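Local coordinates for protein putative TetR-family transcriptional regulator (Bordetella parapertussis 12822, PDB 3CCY) that probably binds operator DNA through an N-terminal helix-turn-helix and regulates transcription, perhaps as a repressor of the TetR family, at residues E34-I37 with G38-A41; M65-T68 with H69-L73. All coordinates share one frame; numbering follows the deposited sequence.

Interaction 1 of 2, residues E34-I37 with G38-A41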
# COMPACT_ATOMS: atom_id res chain seq x y z
N GLU A 34 -18.69 -3.16 -3.85
CA GLU A 34 -19.18 -2.56 -5.09
C GLU A 34 -19.67 -3.61 -6.10
O GLU A 34 -20.61 -3.36 -6.85
CB GLU A 34 -18.11 -1.67 -5.71
CG GLU A 34 -17.94 -0.31 -5.02
CD GLU A 34 -18.94 0.74 -5.51
OE1 GLU A 34 -20.02 0.90 -4.89
OE2 GLU A 34 -18.64 1.41 -6.53
N THR A 35 -19.02 -4.78 -6.09
CA THR A 35 -19.31 -5.88 -7.02
C THR A 35 -20.36 -6.83 -6.42
O THR A 35 -20.16 -7.38 -5.34
CB THR A 35 -18.02 -6.69 -7.34
OG1 THR A 35 -16.98 -5.80 -7.77
CG2 THR A 35 -18.26 -7.75 -8.41
N SER A 36 -21.47 -7.04 -7.13
CA SER A 36 -22.50 -7.96 -6.66
C SER A 36 -22.39 -9.32 -7.36
O SER A 36 -21.67 -9.47 -8.34
CB SER A 36 -23.89 -7.36 -6.86
OG SER A 36 -24.21 -7.23 -8.23
N ILE A 37 -23.12 -10.30 -6.83
CA ILE A 37 -23.24 -11.63 -7.43
C ILE A 37 -23.88 -11.55 -8.82
O ILE A 37 -23.54 -12.32 -9.71
CB ILE A 37 -24.05 -12.58 -6.50
CG1 ILE A 37 -23.45 -12.52 -5.04
CG2 ILE A 37 -24.06 -14.07 -7.06
CD1 ILE A 37 -24.67 -12.41 -3.97
N GLY A 38 -24.82 -10.62 -8.98
CA GLY A 38 -25.45 -10.36 -10.27
C GLY A 38 -24.45 -9.87 -11.30
O GLY A 38 -24.45 -10.33 -12.45
N ASP A 39 -23.60 -8.93 -10.89
CA ASP A 39 -22.49 -8.42 -11.71
C ASP A 39 -21.60 -9.55 -12.25
O ASP A 39 -21.25 -9.57 -13.43
CB ASP A 39 -21.63 -7.45 -10.90
CG ASP A 39 -22.33 -6.13 -10.59
OD1 ASP A 39 -23.22 -5.73 -11.37
OD2 ASP A 39 -21.98 -5.50 -9.58
N ILE A 40 -21.25 -10.49 -11.37
CA ILE A 40 -20.46 -11.68 -11.74
C ILE A 40 -21.23 -12.59 -12.71
O ILE A 40 -20.58 -13.02 -13.73
CB ILE A 40 -20.00 -12.45 -10.48
CG1 ILE A 40 -19.12 -11.54 -9.56
CG2 ILE A 40 -19.21 -13.76 -10.87
CD1 ILE A 40 -19.21 -12.00 -8.06
N ALA A 41 -22.52 -12.85 -12.38
CA ALA A 41 -23.32 -13.73 -13.20
C ALA A 41 -23.26 -13.33 -14.67
O ALA A 41 -23.00 -14.17 -15.55
CB ALA A 41 -24.78 -13.78 -12.66
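Ser36, the N-cap residue of helix 37-43, and Asp39 close a capping box around the first turn, with Gly38 lying between them. Asp39 N donates to Ser36 OG at 3.2 Å. In return Ser36 N donates to Asp39 OD2 at 2.9 Å, meeting that oxygen from above the carboxylate plane. This second bond is almost straight, at 174°. Two torsions permit the exchange: Ser36 OG sits between its own N and carbonyl carbon (chi1 67°), while Asp39 CG leans beside its own N (chi1 -69°). Asp39 OD1 carries a second load, a salt bridge to Arg42. Ile40 N donates to Ser36 O at 3.2 Å, and Ile40 CG1 passes 4.1 Å from Thr35 CG2, the two side chains crossing at about a right angle on the side packed against Met26 of helix 15-29. Ala41 N then donates to Ile37 O at 2.9 Å, the next bond of the regular helical series. Because both side chains of the box accept backbone N-H groups, the start of this helix, within the predicted helix-turn-helix, is fixed by paired bonds, and the carboxylate's negative charge probably suits the positive end of the helix dipole.

Interaction 2 of 2, residues M65-T68 with H69-L73; sequences MLTT and HVDSL
Thr67 and Asp71, one turn apart on the alpha-helix 58-81, run side by side and point the same way, with Thr67 CG2 3.6 Å from Asp71 OD2. Asp71 can be followed outward. Its CB lies 3.2 Å from Thr67 O, the carbonyl that also accepts from Asp71 N at 2.9 Å. CG remains near this oxygen because the side chain folds back beside its own N (chi1 -78°). At the tip the carboxylate divides its roles: OD2 lies beside Thr67 CG2 and 3.4 Å from Thr67 O, two acceptors with no hydrogen bond between them, whereas OD1 forms a salt bridge with Lys130 of helix 122-145. Thr67 OG1 is hydrogen-bonded to Arg63 O, which leaves CG2 as the branch facing the aspartate.

The backbone evidence for a regular helix is a run of i to i+4 bonds, from His69 N to Met65 O through Ser72 N to Thr68 O. They are not equal: Val70 N reaches Leu66 O nearly straight (170°), but His69 N approaches Met65 O at 144° and from above the carbonyl plane.

Other side chains join this helix to its neighbours. The side chain of Met65, a selenomethionine, packs on Ala23 and Phe27 of helix 15-29, consistent with a helix that joins the N-terminal DNA-binding region of TetR-family proteins to the C-terminal body. Leu66, His69 and Leu73 pack on helix 87-115, and Val70 touches Leu127 of helix 122-145. Within the turn, Val70 CG1 lies 3.5 Å from Leu66 O, while His69 CB comes within 3.1 Å of Met65 O.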
# COMPACT_ATOMS: atom_id res chain seq x y z
N MSE A 65 -10.43 -17.62 -3.99
CA MSE A 65 -9.34 -17.00 -4.76
C MSE A 65 -8.18 -16.50 -3.90
O MSE A 65 -7.03 -16.48 -4.34
CB MSE A 65 -9.84 -15.86 -5.66
CG MSE A 65 -9.95 -14.53 -4.96
SE MSE A 65 -10.55 -13.07 -6.07
CE MSE A 65 -12.17 -13.80 -6.81
N LEU A 66 -8.49 -16.07 -2.68
CA LEU A 66 -7.47 -15.64 -1.76
C LEU A 66 -6.67 -16.83 -1.25
O LEU A 66 -5.46 -16.77 -1.12
CB LEU A 66 -8.10 -14.87 -0.61
CG LEU A 66 -8.67 -13.50 -0.99
CD1 LEU A 66 -8.90 -12.64 0.24
CD2 LEU A 66 -7.75 -12.77 -1.98
N THR A 67 -7.37 -17.92 -0.98
CA THR A 67 -6.73 -19.12 -0.44
C THR A 67 -5.77 -19.75 -1.45
O THR A 67 -4.62 -20.06 -1.13
CB THR A 67 -7.78 -20.14 0.03
OG1 THR A 67 -8.54 -19.57 1.10
CG2 THR A 67 -7.14 -21.41 0.53
N THR A 68 -6.24 -19.92 -2.68
CA THR A 68 -5.41 -20.56 -3.68
C THR A 68 -4.22 -19.65 -4.01
O THR A 68 -3.12 -20.12 -4.24
CB THR A 68 -6.18 -20.99 -4.95
OG1 THR A 68 -6.45 -19.85 -5.77
CG2 THR A 68 -7.49 -21.71 -4.57
N HIS A 69 -4.44 -18.34 -3.97
CA HIS A 69 -3.37 -17.42 -4.28
C HIS A 69 -2.24 -17.37 -3.24
O HIS A 69 -1.05 -17.35 -3.61
CB HIS A 69 -3.93 -16.01 -4.47
CG HIS A 69 -2.90 -15.02 -4.86
ND1 HIS A 69 -2.41 -14.93 -6.15
CD2 HIS A 69 -2.24 -14.08 -4.14
CE1 HIS A 69 -1.51 -13.97 -6.20
NE2 HIS A 69 -1.37 -13.45 -5.00
N VAL A 70 -2.60 -17.29 -1.96
CA VAL A 70 -1.57 -17.30 -0.90
C VAL A 70 -0.93 -18.69 -0.79
O VAL A 70 0.27 -18.79 -0.58
CB VAL A 70 -2.07 -16.74 0.48
CG1 VAL A 70 -2.99 -17.69 1.19
CG2 VAL A 70 -0.86 -16.36 1.41
N ASP A 71 -1.72 -19.76 -1.00
CA ASP A 71 -1.17 -21.11 -0.99
C ASP A 71 -0.11 -21.25 -2.09
O ASP A 71 0.96 -21.80 -1.85
CB ASP A 71 -2.26 -22.19 -1.13
CG ASP A 71 -3.01 -22.44 0.17
OD1 ASP A 71 -2.60 -21.93 1.22
OD2 ASP A 71 -4.03 -23.16 0.14
N SER A 72 -0.39 -20.72 -3.27
CA SER A 72 0.57 -20.77 -4.38
C SER A 72 1.86 -20.00 -4.08
O SER A 72 2.97 -20.49 -4.33
CB SER A 72 -0.08 -20.21 -5.64
OG SER A 72 0.44 -20.83 -6.79
N LEU A 73 1.70 -18.79 -3.53
CA LEU A 73 2.82 -17.96 -3.20
C LEU A 73 3.73 -18.67 -2.17
O LEU A 73 4.96 -18.67 -2.30
CB LEU A 73 2.29 -16.63 -2.66
CG LEU A 73 3.13 -15.36 -2.68
CD1 LEU A 73 4.11 -15.27 -3.86
CD2 LEU A 73 2.18 -14.14 -2.65

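Overall arrangement
Interaction 1 marks the beginning of a short helix, and interaction 2 lies within a long one; helices 37-43 and 58-81 follow each other in the chain. Their centres are 22 Å apart and their nearest atoms about 7 Å apart, without touching. Interaction 1 is peripheral, about 24 Å from the centre of the chain, against about 8 Å for interaction 2, yet each mixes buried and more open residues. At the helix start, 34-41 adds side-chain bonds to its backbone ones; in 65-73 the bonds across the segments are all backbone to backbone. Both reach helix 15-29, through Thr35 and Ile40 in one and Met65 in the other.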